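Long-range contacts in 3,4-dihydroxybenzoate decarboxylase (PDB 5NY5), which probably catalyses the reversible decarboxylation of 3,4-dihydroxybenzoate to catechol, as a UbiD-family enzyme that depends on prenylated FMN and a metal ion: residues Pro28-Glu34 with Phe60-Lys64; Leu153-Ser157 with Glu255-Ala259; Arg260-Ile264 with His314-Gln318; Pro288-Gly292 with Gly435-Asp439; Lys396-Asp402 with Thr459-Val465. All blocks are in the same frame, centred on the assembly; numbering follows the deposited sequence.

Contact 1. Residues Pro28-Glu34 with Phe60-Lys64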
# COMPACT_ATOMS: atom_id res chain seq x y z
N PRO A 28 6.15 -30.42 -50.77
CA PRO A 28 5.27 -29.30 -51.13
C PRO A 28 4.62 -28.71 -49.89
O PRO A 28 4.22 -29.43 -48.97
CB PRO A 28 4.24 -29.94 -52.06
CG PRO A 28 4.87 -31.19 -52.54
CD PRO A 28 5.74 -31.67 -51.43
N VAL A 29 4.52 -27.39 -49.87
CA VAL A 29 3.92 -26.67 -48.75
C VAL A 29 2.97 -25.62 -49.30
O VAL A 29 3.21 -25.03 -50.36
CB VAL A 29 5.00 -26.03 -47.85
CG1 VAL A 29 5.68 -24.85 -48.53
CG2 VAL A 29 4.41 -25.62 -46.51
N ASP A 30 1.86 -25.41 -48.59
CA ASP A 30 0.88 -24.40 -48.98
C ASP A 30 1.26 -23.07 -48.35
O ASP A 30 1.36 -23.00 -47.12
CB ASP A 30 -0.51 -24.82 -48.55
CG ASP A 30 -1.61 -24.08 -49.30
OD1 ASP A 30 -1.37 -22.96 -49.77
OD2 ASP A 30 -2.72 -24.64 -49.41
N PRO A 31 1.49 -22.01 -49.13
CA PRO A 31 1.81 -20.71 -48.52
C PRO A 31 0.67 -20.14 -47.71
O PRO A 31 0.90 -19.23 -46.91
CB PRO A 31 2.13 -19.83 -49.73
CG PRO A 31 1.40 -20.47 -50.86
CD PRO A 31 1.47 -21.94 -50.60
N ASN A 32 -0.55 -20.64 -47.88
CA ASN A 32 -1.70 -20.21 -47.09
C ASN A 32 -1.72 -21.03 -45.81
O ASN A 32 -2.08 -22.21 -45.82
CB ASN A 32 -2.98 -20.36 -47.89
CG ASN A 32 -4.18 -19.76 -47.19
OD1 ASN A 32 -4.04 -18.96 -46.26
ND2 ASN A 32 -5.38 -20.14 -47.62
N ALA A 33 -1.31 -20.41 -44.70
CA ALA A 33 -1.38 -20.97 -43.36
C ALA A 33 -0.43 -22.15 -43.13
O ALA A 33 0.33 -22.15 -42.16
CB ALA A 33 -2.81 -21.39 -43.02
N GLU A 34 -0.47 -23.15 -44.01
CA GLU A 34 0.32 -24.36 -43.79
C GLU A 34 1.80 -24.04 -43.64
O GLU A 34 2.48 -24.63 -42.79
CB GLU A 34 0.10 -25.35 -44.93
CG GLU A 34 1.15 -26.45 -45.00
CD GLU A 34 0.74 -27.62 -45.88
OE1 GLU A 34 0.02 -28.51 -45.38
OE2 GLU A 34 1.12 -27.64 -47.06
N PHE A 60 11.82 -23.29 -48.19
CA PHE A 60 10.78 -24.14 -48.77
C PHE A 60 10.90 -24.05 -50.28
O PHE A 60 10.46 -23.07 -50.89
CB PHE A 60 9.40 -23.73 -48.27
CG PHE A 60 9.18 -23.98 -46.81
CD1 PHE A 60 8.48 -25.10 -46.38
CD2 PHE A 60 9.69 -23.11 -45.85
CE1 PHE A 60 8.28 -25.34 -45.04
CE2 PHE A 60 9.48 -23.35 -44.50
CZ PHE A 60 8.78 -24.46 -44.10
N ASN A 61 11.51 -25.07 -50.89
CA ASN A 61 11.77 -25.06 -52.33
C ASN A 61 10.56 -25.44 -53.16
O ASN A 61 10.53 -25.14 -54.36
CB ASN A 61 12.93 -26.01 -52.65
CG ASN A 61 14.28 -25.46 -52.25
OD1 ASN A 61 14.52 -24.25 -52.34
ND2 ASN A 61 15.17 -26.33 -51.80
N SER A 62 9.57 -26.10 -52.57
CA SER A 62 8.38 -26.56 -53.28
C SER A 62 7.17 -25.83 -52.71
O SER A 62 6.70 -26.16 -51.61
CB SER A 62 8.22 -28.07 -53.17
OG SER A 62 7.02 -28.50 -53.78
N VAL A 63 6.66 -24.86 -53.45
CA VAL A 63 5.51 -24.06 -53.05
C VAL A 63 4.33 -24.48 -53.91
O VAL A 63 4.40 -24.43 -55.14
CB VAL A 63 5.79 -22.55 -53.19
CG1 VAL A 63 4.61 -21.75 -52.68
CG2 VAL A 63 7.06 -22.18 -52.46
N LYS A 64 3.24 -24.90 -53.26
CA LYS A 64 2.07 -25.35 -53.99
C LYS A 64 1.52 -24.23 -54.86
O LYS A 64 1.28 -23.12 -54.38
CB LYS A 64 0.99 -25.84 -53.03
CG LYS A 64 1.38 -27.07 -52.21
CD LYS A 64 0.25 -27.46 -51.27
CE LYS A 64 0.65 -28.61 -50.36
NZ LYS A 64 -0.44 -28.94 -49.39

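Contact 2. Residues Leu153-Ser157 with Glu255-Ala259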
# COMPACT_ATOMS: atom_id res chain seq x y z
N LEU A 153 12.12 -3.85 -46.81
CA LEU A 153 12.95 -2.68 -46.53
C LEU A 153 12.57 -1.58 -47.52
O LEU A 153 12.84 -1.69 -48.72
CB LEU A 153 14.43 -3.03 -46.64
CG LEU A 153 15.39 -1.89 -46.30
CD1 LEU A 153 15.48 -1.69 -44.80
CD2 LEU A 153 16.76 -2.16 -46.89
N VAL A 154 11.93 -0.52 -47.02
CA VAL A 154 11.37 0.53 -47.86
C VAL A 154 12.33 1.70 -47.92
O VAL A 154 12.77 2.21 -46.88
CB VAL A 154 9.99 0.97 -47.35
CG1 VAL A 154 9.44 2.09 -48.21
CG2 VAL A 154 9.03 -0.21 -47.33
N LEU A 155 12.66 2.14 -49.13
CA LEU A 155 13.44 3.34 -49.36
C LEU A 155 12.52 4.44 -49.86
O LEU A 155 11.62 4.19 -50.67
CB LEU A 155 14.56 3.10 -50.38
CG LEU A 155 15.49 1.90 -50.18
CD1 LEU A 155 16.60 1.89 -51.21
CD2 LEU A 155 16.07 1.90 -48.79
N ALA A 156 12.74 5.67 -49.38
CA ALA A 156 11.92 6.80 -49.79
C ALA A 156 12.71 8.08 -49.59
O ALA A 156 13.67 8.13 -48.81
CB ALA A 156 10.60 6.85 -49.01
N SER A 157 12.30 9.12 -50.31
CA SER A 157 12.96 10.42 -50.25
C SER A 157 11.91 11.52 -50.19
O SER A 157 10.79 11.37 -50.69
CB SER A 157 13.89 10.64 -51.44
OG SER A 157 15.02 9.79 -51.37
N GLU A 255 13.16 6.44 -57.26
CA GLU A 255 13.80 6.03 -56.02
C GLU A 255 14.78 4.90 -56.33
O GLU A 255 14.57 4.14 -57.28
CB GLU A 255 12.78 5.58 -54.97
CG GLU A 255 13.34 5.43 -53.57
CD GLU A 255 14.04 6.68 -53.08
OE1 GLU A 255 15.29 6.69 -53.05
OE2 GLU A 255 13.34 7.66 -52.74
N LYS A 256 15.83 4.80 -55.52
CA LYS A 256 16.82 3.75 -55.68
C LYS A 256 16.39 2.49 -54.93
O LYS A 256 15.48 2.52 -54.10
CB LYS A 256 18.18 4.22 -55.17
CG LYS A 256 18.78 5.36 -55.98
CD LYS A 256 19.21 6.51 -55.08
CE LYS A 256 19.61 7.73 -55.90
NZ LYS A 256 19.76 8.94 -55.05
N ALA A 257 17.05 1.38 -55.25
CA ALA A 257 16.76 0.09 -54.65
C ALA A 257 18.05 -0.60 -54.26
O ALA A 257 19.14 -0.24 -54.72
CB ALA A 257 15.94 -0.81 -55.59
N ILE A 258 17.93 -1.61 -53.39
CA ILE A 258 19.09 -2.39 -52.98
C ILE A 258 19.55 -3.24 -54.16
O ILE A 258 18.81 -4.09 -54.66
CB ILE A 258 18.75 -3.27 -51.76
CG1 ILE A 258 18.34 -2.40 -50.58
CG2 ILE A 258 19.93 -4.15 -51.40
CD1 ILE A 258 19.43 -1.47 -50.10
N ALA A 259 20.79 -3.00 -54.60
CA ALA A 259 21.28 -3.66 -55.80
C ALA A 259 21.41 -5.17 -55.61
O ALA A 259 21.12 -5.94 -56.52
CB ALA A 259 22.62 -3.06 -56.22

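Contact 3. Residues Arg260-Ile264 with His314-Gln318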
# COMPACT_ATOMS: atom_id res chain seq x y z
N ARG A 260 21.85 -5.60 -54.43
CA ARG A 260 22.07 -7.01 -54.14
C ARG A 260 20.83 -7.72 -53.62
O ARG A 260 20.92 -8.87 -53.19
CB ARG A 260 23.21 -7.17 -53.13
CG ARG A 260 24.52 -6.54 -53.57
CD ARG A 260 25.15 -7.31 -54.71
NE ARG A 260 25.75 -8.56 -54.25
CZ ARG A 260 26.25 -9.48 -55.06
NH1 ARG A 260 26.22 -9.30 -56.37
NH2 ARG A 260 26.78 -10.59 -54.56
N ALA A 261 19.67 -7.06 -53.66
CA ALA A 261 18.47 -7.64 -53.09
C ALA A 261 17.96 -8.80 -53.95
O ALA A 261 18.36 -8.98 -55.10
CB ALA A 261 17.38 -6.58 -52.96
N GLU A 262 17.07 -9.59 -53.35
CA GLU A 262 16.46 -10.70 -54.08
C GLU A 262 15.26 -10.24 -54.89
O GLU A 262 15.15 -10.55 -56.09
CB GLU A 262 16.05 -11.81 -53.10
CG GLU A 262 17.20 -12.62 -52.56
CD GLU A 262 17.71 -13.65 -53.55
OE1 GLU A 262 16.90 -14.17 -54.34
OE2 GLU A 262 18.93 -13.93 -53.55
N ILE A 263 14.34 -9.50 -54.27
CA ILE A 263 13.12 -9.03 -54.92
C ILE A 263 12.94 -7.55 -54.61
O ILE A 263 13.21 -7.11 -53.49
CB ILE A 263 11.88 -9.83 -54.48
CG1 ILE A 263 12.11 -11.33 -54.67
CG2 ILE A 263 10.65 -9.39 -55.25
CD1 ILE A 263 10.91 -12.17 -54.35
N ILE A 264 12.49 -6.79 -55.60
CA ILE A 264 12.19 -5.38 -55.45
C ILE A 264 10.76 -5.14 -55.92
O ILE A 264 10.34 -5.65 -56.96
CB ILE A 264 13.16 -4.49 -56.26
CG1 ILE A 264 14.61 -4.82 -55.91
CG2 ILE A 264 12.87 -3.02 -56.01
CD1 ILE A 264 14.96 -4.50 -54.49
N HIS A 314 15.66 -16.89 -60.17
CA HIS A 314 15.24 -17.80 -59.10
C HIS A 314 15.23 -17.07 -57.76
O HIS A 314 15.86 -17.47 -56.78
CB HIS A 314 16.15 -19.03 -59.06
CG HIS A 314 15.51 -20.22 -58.42
ND1 HIS A 314 16.24 -21.27 -57.90
CD2 HIS A 314 14.21 -20.54 -58.23
CE1 HIS A 314 15.42 -22.17 -57.41
NE2 HIS A 314 14.18 -21.76 -57.60
N ALA A 315 14.47 -15.98 -57.72
CA ALA A 315 14.49 -15.07 -56.58
C ALA A 315 13.95 -15.74 -55.33
O ALA A 315 12.90 -16.39 -55.36
CB ALA A 315 13.68 -13.81 -56.89
N ILE A 316 14.67 -15.58 -54.23
CA ILE A 316 14.24 -16.09 -52.94
C ILE A 316 13.29 -15.08 -52.31
O ILE A 316 13.59 -13.89 -52.24
CB ILE A 316 15.45 -16.35 -52.03
CG1 ILE A 316 16.37 -17.40 -52.66
CG2 ILE A 316 14.99 -16.79 -50.65
CD1 ILE A 316 17.70 -17.52 -51.96
N LEU A 317 12.13 -15.56 -51.85
CA LEU A 317 11.19 -14.73 -51.11
C LEU A 317 11.46 -14.90 -49.62
O LEU A 317 11.24 -15.98 -49.07
CB LEU A 317 9.75 -15.09 -51.46
CG LEU A 317 8.67 -14.25 -50.77
CD1 LEU A 317 8.95 -12.78 -50.97
CD2 LEU A 317 7.30 -14.61 -51.30
N GLN A 318 11.94 -13.85 -48.97
CA GLN A 318 12.26 -13.87 -47.55
C GLN A 318 11.16 -13.18 -46.75
O GLN A 318 10.72 -12.08 -47.12
CB GLN A 318 13.61 -13.20 -47.27
CG GLN A 318 13.98 -13.15 -45.80
CD GLN A 318 15.34 -12.53 -45.56
OE1 GLN A 318 15.90 -11.88 -46.44
NE2 GLN A 318 15.87 -12.73 -44.37

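Contact 4. Residues Pro288-Gly292 with Gly435-Asp439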
# COMPACT_ATOMS: atom_id res chain seq x y z
N PRO A 288 -0.64 -11.72 -36.73
CA PRO A 288 -0.04 -11.94 -35.42
C PRO A 288 1.01 -10.87 -35.12
O PRO A 288 1.88 -10.59 -35.94
CB PRO A 288 0.60 -13.33 -35.55
CG PRO A 288 -0.19 -13.99 -36.62
CD PRO A 288 -0.58 -12.92 -37.58
N GLU A 289 0.90 -10.27 -33.94
CA GLU A 289 1.82 -9.23 -33.52
C GLU A 289 2.91 -9.82 -32.62
O GLU A 289 2.83 -10.96 -32.18
CB GLU A 289 1.07 -8.11 -32.79
CG GLU A 289 -0.05 -7.48 -33.60
CD GLU A 289 0.45 -6.69 -34.80
OE1 GLU A 289 -0.36 -6.40 -35.70
OE2 GLU A 289 1.65 -6.35 -34.83
N PHE A 290 3.92 -9.00 -32.35
CA PHE A 290 5.04 -9.48 -31.54
C PHE A 290 4.67 -9.87 -30.11
O PHE A 290 5.32 -10.78 -29.58
CB PHE A 290 6.17 -8.44 -31.55
CG PHE A 290 5.89 -7.20 -30.75
CD1 PHE A 290 6.25 -7.13 -29.41
CD2 PHE A 290 5.28 -6.10 -31.33
CE1 PHE A 290 5.99 -5.99 -28.67
CE2 PHE A 290 5.03 -4.96 -30.60
CZ PHE A 290 5.38 -4.91 -29.27
N PRO A 291 3.68 -9.26 -29.43
CA PRO A 291 3.34 -9.75 -28.09
C PRO A 291 2.78 -11.17 -28.08
O PRO A 291 2.81 -11.82 -27.03
CB PRO A 291 2.30 -8.74 -27.59
CG PRO A 291 2.54 -7.53 -28.39
CD PRO A 291 2.91 -8.04 -29.74
N GLY A 292 2.27 -11.66 -29.20
CA GLY A 292 1.76 -13.02 -29.28
C GLY A 292 0.29 -13.12 -29.64
O GLY A 292 -0.24 -14.24 -29.67
N GLY A 435 2.71 2.77 -22.31
CA GLY A 435 3.57 1.67 -22.69
C GLY A 435 3.45 1.32 -24.16
O GLY A 435 4.27 1.76 -24.97
N HIS A 436 2.43 0.54 -24.51
CA HIS A 436 2.25 0.11 -25.89
C HIS A 436 0.83 -0.38 -26.07
O HIS A 436 0.28 -1.05 -25.20
CB HIS A 436 3.26 -0.98 -26.26
CG HIS A 436 3.46 -1.13 -27.74
ND1 HIS A 436 2.45 -1.53 -28.59
CD2 HIS A 436 4.56 -0.95 -28.51
CE1 HIS A 436 2.92 -1.58 -29.82
NE2 HIS A 436 4.19 -1.23 -29.80
N GLN A 437 0.24 -0.05 -27.23
CA GLN A 437 -1.15 -0.40 -27.50
C GLN A 437 -1.36 -1.89 -27.68
O GLN A 437 -2.48 -2.37 -27.46
CB GLN A 437 -1.63 0.33 -28.75
CG GLN A 437 -1.69 1.84 -28.61
CD GLN A 437 -3.05 2.32 -28.15
OE1 GLN A 437 -4.03 1.58 -28.20
NE2 GLN A 437 -3.12 3.57 -27.71
N LEU A 438 -0.33 -2.64 -28.06
CA LEU A 438 -0.51 -4.05 -28.39
C LEU A 438 -0.43 -4.97 -27.18
O LEU A 438 -0.65 -6.17 -27.32
CB LEU A 438 0.52 -4.48 -29.44
CG LEU A 438 0.20 -3.95 -30.83
CD1 LEU A 438 1.25 -4.38 -31.83
CD2 LEU A 438 -1.18 -4.40 -31.27
N ASP A 439 -0.12 -4.44 -26.00
CA ASP A 439 -0.29 -5.20 -24.77
C ASP A 439 -1.77 -5.20 -24.41
O ASP A 439 -2.33 -4.13 -24.12
CB ASP A 439 0.53 -4.60 -23.64
CG ASP A 439 0.45 -5.41 -22.35
OD1 ASP A 439 -0.44 -6.27 -22.20
OD2 ASP A 439 1.29 -5.18 -21.45

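Contact 5. Residues Lys396-Asp402 with Thr459-Val465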
# COMPACT_ATOMS: atom_id res chain seq x y z
N LYS A 396 7.80 -2.41 -20.32
CA LYS A 396 6.80 -2.55 -19.27
C LYS A 396 7.40 -2.96 -17.94
O LYS A 396 7.11 -2.34 -16.92
CB LYS A 396 5.73 -3.57 -19.70
CG LYS A 396 4.57 -3.69 -18.73
CD LYS A 396 3.50 -4.59 -19.29
CE LYS A 396 2.36 -4.77 -18.31
NZ LYS A 396 1.38 -5.76 -18.83
N ASN A 397 8.24 -3.99 -17.92
CA ASN A 397 8.82 -4.48 -16.68
C ASN A 397 10.33 -4.55 -16.79
O ASN A 397 10.88 -4.75 -17.88
CB ASN A 397 8.26 -5.85 -16.30
CG ASN A 397 6.77 -5.81 -16.00
OD1 ASN A 397 6.28 -4.86 -15.39
ND2 ASN A 397 6.05 -6.83 -16.43
N ILE A 398 11.00 -4.38 -15.66
CA ILE A 398 12.44 -4.49 -15.55
C ILE A 398 12.76 -5.49 -14.46
O ILE A 398 12.13 -5.49 -13.40
CB ILE A 398 13.10 -3.13 -15.24
CG1 ILE A 398 12.79 -2.11 -16.34
CG2 ILE A 398 14.60 -3.29 -15.06
CD1 ILE A 398 13.34 -2.50 -17.69
N ILE A 399 13.74 -6.35 -14.71
CA ILE A 399 14.28 -7.24 -13.69
C ILE A 399 15.77 -6.94 -13.55
O ILE A 399 16.50 -6.93 -14.55
CB ILE A 399 14.04 -8.72 -14.04
CG1 ILE A 399 12.54 -9.01 -14.06
CG2 ILE A 399 14.73 -9.61 -13.03
CD1 ILE A 399 12.18 -10.40 -14.48
N LEU A 400 16.20 -6.68 -12.32
CA LEU A 400 17.59 -6.41 -12.00
C LEU A 400 18.22 -7.65 -11.37
O LEU A 400 17.69 -8.19 -10.40
CB LEU A 400 17.70 -5.22 -11.05
CG LEU A 400 17.03 -3.91 -11.44
CD1 LEU A 400 16.83 -3.03 -10.22
CD2 LEU A 400 17.88 -3.18 -12.47
N VAL A 401 19.36 -8.09 -11.91
CA VAL A 401 20.09 -9.22 -11.38
C VAL A 401 21.57 -8.86 -11.32
O VAL A 401 22.02 -7.90 -11.94
CB VAL A 401 19.88 -10.51 -12.21
CG1 VAL A 401 18.43 -10.91 -12.22
CG2 VAL A 401 20.38 -10.30 -13.62
N ASP A 402 22.33 -9.67 -10.58
CA ASP A 402 23.76 -9.45 -10.40
C ASP A 402 24.55 -10.14 -11.51
O ASP A 402 24.01 -10.81 -12.38
CB ASP A 402 24.21 -9.94 -9.03
CG ASP A 402 23.56 -9.17 -7.90
OD1 ASP A 402 23.86 -7.96 -7.75
OD2 ASP A 402 22.76 -9.77 -7.15
N THR A 459 6.61 -2.17 -13.65
CA THR A 459 7.08 -2.78 -12.42
C THR A 459 8.58 -3.03 -12.50
O THR A 459 9.08 -3.54 -13.51
CB THR A 459 6.34 -4.09 -12.14
OG1 THR A 459 4.93 -3.86 -12.19
CG2 THR A 459 6.70 -4.63 -10.77
N ILE A 460 9.29 -2.67 -11.44
CA ILE A 460 10.72 -2.92 -11.31
C ILE A 460 10.90 -4.03 -10.28
O ILE A 460 10.60 -3.83 -9.09
CB ILE A 460 11.48 -1.65 -10.92
CG1 ILE A 460 11.25 -0.55 -11.95
CG2 ILE A 460 12.96 -1.95 -10.77
CD1 ILE A 460 11.87 0.79 -11.58
N PHE A 461 11.37 -5.19 -10.72
CA PHE A 461 11.71 -6.29 -9.83
C PHE A 461 13.20 -6.19 -9.52
O PHE A 461 14.04 -6.44 -10.40
CB PHE A 461 11.37 -7.64 -10.46
CG PHE A 461 9.91 -7.83 -10.73
CD1 PHE A 461 9.10 -8.48 -9.82
CD2 PHE A 461 9.35 -7.39 -11.92
CE1 PHE A 461 7.76 -8.67 -10.08
CE2 PHE A 461 8.01 -7.58 -12.18
CZ PHE A 461 7.21 -8.22 -11.26
N ASP A 462 13.54 -5.84 -8.29
CA ASP A 462 14.94 -5.73 -7.87
C ASP A 462 15.36 -7.06 -7.27
O ASP A 462 15.08 -7.34 -6.10
CB ASP A 462 15.13 -4.58 -6.89
CG ASP A 462 16.56 -4.48 -6.40
OD1 ASP A 462 16.77 -3.87 -5.33
OD2 ASP A 462 17.48 -5.00 -7.07
N CYS A 463 16.03 -7.89 -8.06
CA CYS A 463 16.52 -9.18 -7.62
C CYS A 463 18.02 -9.17 -7.37
O CYS A 463 18.65 -10.23 -7.42
CB CYS A 463 16.16 -10.27 -8.62
SG CYS A 463 14.41 -10.33 -8.98
N THR A 464 18.60 -8.01 -7.13
CA THR A 464 20.01 -7.90 -6.79
C THR A 464 20.18 -8.05 -5.29
O THR A 464 19.32 -7.66 -4.50
CB THR A 464 20.60 -6.57 -7.26
OG1 THR A 464 20.06 -5.49 -6.48
CG2 THR A 464 20.27 -6.33 -8.72
N VAL A 465 21.30 -8.65 -4.90
CA VAL A 465 21.59 -8.83 -3.48
C VAL A 465 21.93 -7.47 -2.87
O VAL A 465 22.76 -6.74 -3.43
CB VAL A 465 22.75 -9.81 -3.30
CG1 VAL A 465 23.04 -10.03 -1.83
CG2 VAL A 465 22.43 -11.12 -3.98
O HOH W 1 3.24 -3.91 -13.99
O HOH W 2 21.14 -11.19 -8.39

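Contact 1. Residues Pro28-Glu34 with Phe60-Lys64
Glu34 OE2 is gripped by two donors, one from across the contact and one from the loop before its helix. Lys64 NZ lies 3.1 Å from Glu34 OE2 in a salt bridge, on the syn side and 24° out of the carboxylate plane. Asp30 N donates to Glu34 OE2 at 2.8 Å on the anti side. Lys64 gets there by running fully extended over the backbone of Val29 and Asp30: its CG lies 3.3 Å from Val29 O and its CD 3.7 Å from Asp30 N, and the two charged side chains meet at about a right angle.

Beneath the lysine the backbones are joined by a single beta bridge, Val29 with Val63. Val29 N donates to Ser62 O at 3.0 Å, and Lys64 N returns an almost straight bond to Val29 O at 2.9 Å. On the side away from the lysine, chi1 of 71° sets Val29 CG1 between the backbone N and the carbonyl carbon, where it rests 3.5 Å from Phe60 CD1, oblique to the ring. Pro31 CD packs on Val63 CG1 at 3.8 Å. Leu35 of helix 34-42 covers Val29 and Phe60, while Trp486 of a second subunit packs on Val29 and Glu34.

The contact thus ties the loop leading into helix 34-42 to the one that follows strand 57-60, within the N-terminal UbiD region. With a lysine and a backbone N-H both directed at OE2, the carboxylate of Glu34 is probably kept ionised and its rotation restricted, although Lys64 itself is exposed.

Contact 2. Residues Leu153-Ser157 with Glu255-Ala259
Two torsions bring Glu255 to Ser157: CG stands anti to the backbone N (chi1 -167°), and a bend at chi2 (54°) then folds the carboxylate back toward strand 148-157. Ser157 OG donates to Glu255 OE2 at 3.0 Å, using the syn lone pair of that oxygen. The backbone N of Ser157 is equally near to OE2, but its angle is too poor for a hydrogen bond. The other oxygen, OE1, bonds to the hydroxyl of Tyr231 and accepts from Lys256 N, the latter on the anti side and out of the carboxylate plane. Both oxygens of this buried acid therefore have partners, which restricts rotation of the carboxylate.

The rest of the contact is less polar. The CG of Glu255 lies 3.6 Å from Leu155 O. Leu155 sends its CD1 branch to the backbone of the opposite strand, 3.2 Å from Lys256 O and 3.9 Å from Ala257 CA. Farther along, Leu153 and Ile258 cross at about a right angle, with Leu153 CD2 4.0 Å from Ile258 CG1.

No backbone hydrogen bond joins the two segments. Their axes come no closer than 7.6 Å and run nearly antiparallel, at 158°, so side chains make the connection. Strand 204-210 bonds to both: Asn209 and Thr207 pair with the backbone of 153-157, while Asn209 OD1 accepts from Ile258 N and Thr207 OG1 bonds to Lys256 O. Strand 165-174 lines the other edge of 148-157, placing Leu153 beside Ile169 and Ala156 near Asp166, residues that bind prenylated FMN and manganese respectively in the cofactor-bound enzyme, both ligands being absent here.

Contact 3. Residues Arg260-Ile264 with His314-Gln318
A classic beta bulge, in which Glu262 and Ile263 both face Met210 of strand 204-210, begins strand 263-269 and sends two consecutive side chains toward segment 314-318. The polar one is Glu262. Its OE1 accepts from Ile316 N at 2.6 Å with a nearly straight N-H (175°), the nitrogen lying on the anti side and 34° out of the carboxylate plane.

The carboxylate is brought there by a chain that starts anti to the carbonyl carbon (chi1 -74°) and then bends at chi2. This fold also lays Glu262 CB 3.3 Å from Ile316 O, so the glutamate lies against the backbone of Ile316. Glu262 OE1 further approaches Ile316 CB at 3.5 Å. The second oxygen, OE2, forms a salt bridge with Arg9 of helix 8-16, while Arg312 is only a long, weak ion partner. A buried negative charge is therefore compensated from outside the two segments, which probably favours its ionised form.

Ile263 makes the apolar half. Its CG1 touches Ala315 CB at 3.7 Å, and its CD1 continues past Ile316 O to Leu317 CD1 at 4.0 Å, the two side chains meeting at a slant. Ile316 packs beyond the glutamate on Leu8 of helix 8-16 and on Leu72 of strand 70-73.

The contact joins two sheets: strand 263-269 belongs to the antiparallel sheet of the Rift-related region, and strand 316-319 forms one end of the mixed sheet that also holds 22-25, 57-60 and 70-73. Two residues, Glu262 and Ile263, set against the single Met210 are what define a classic bulge.

Contact 4. Residues Pro288-Gly292 with Gly435-Asp439
The aromatic part is a T-shaped pair. Phe290 points an edge at one face of His436, the ring centroids 5.3 Å apart and the planes at 81°; Phe290 CZ comes to 3.9 Å from His436 NE2. Chi1 of 72° places Phe290 CG between the backbone N and the carbonyl carbon, from where the ring edge reaches the histidine face, and Pro291 CD lies over one face of the phenyl ring. Phe364 also meets both rings edge-to-face, and His327 stacks on Phe290.

No hydrogen bond crosses between the segments. Within the second, Leu438 N donates to His436 ND1 at 3.0 Å, with the nitrogen 8° out of the ring plane, and this restrains rotation of the imidazole. Glu289 OE1 forms a salt bridge with Arg171, a residue that binds prenylated FMN, and Pro291 O accepts from Trp415 NE1 of a second subunit. Each segment holds a type I beta turn, Glu289 to Gly292 and His436 to Asp439, so two turns meet here, one from the Rift-related region and one from the C-terminal region.

Apolar contacts centre on Leu438. Its CD1 rests 3.8 Å from Glu289 CG and 4.0 Å from Phe290 CE2, while its CB packs on Pro291 CG at 3.8 Å. The carboxylate of Glu289 passes by the same CD1 methyl group.

Contact 5. Residues Lys396-Asp402 with Thr459-Val465
Asn397 pairs with Thr459 at the start of a parallel beta pairing in the mixed sheet of the C-terminal UbiD region, with strand axes 4.7 Å apart and 12° from parallel. Backbone donors and acceptors satisfy one another along it. Ile398 N bonds to Thr459 O, Ile398 O takes Phe461 N at 2.8 Å, and Leu400 N donates to Phe461 O. Leu400 O then accepts Cys463 N, although the N-H angle there falls to 132°. Thr459 N is shared: Asn397 OD1 meets it at 3.2 Å in the carbonyl plane, and Lys396 O makes a further, weak bond.

On the face bearing Ile399 and Phe461, Ile399 CG1 lies 4.0 Å from Phe461 CB, and helix 410-419 covers Ile399. Ile398 O sits at the edge of the Phe461 ring, in its plane. Leu400 CD1 packs on Ile460 CG2 at 4.1 Å on the other face, beside helix 380-391.

Toward residues 462-465, side chains take up the polar work. Asp462, with CG anti to the backbone N (chi1 178°), forms an Asx turn: its OD2 accepts Thr464 N from above the carboxylate plane and Thr464 OG1 at 2.7 Å through the syn lone pair. Thr464 OG1 in turn bonds to Lys372, and Asp462 OD1 is satisfied by Gln381. Asp402 OD2 takes Val465 N at 2.9 Å, again by the syn lone pair, with a fairly straight N-H. One water accepts from Asp402 N at 2.9 Å and donates to Cys463 O.

Contacts 2 and 3 adjoin, their centres 14 Å apart: strands 256-258 and 263-269 are successive, and Ala257 CB packs on Ile264 CG2 at 3.8 Å. Contact 1 lies about 17 Å from contact 3, centre to centre, without touching it; strands 57-60 and 316-319, at whose ends the two contacts lie, share a mixed sheet. Contacts 4 and 5 are joined by a salt bridge of 2.7 Å from Asp439 OD2 to Lys396 NZ. Contact 2 backs residues that bind prenylated FMN and manganese, and contact 4 reaches the FMN-binding Arg171 through Glu289; their centres are about 28 Å apart. Contacts 1, 4 and 5 also touch the second subunit.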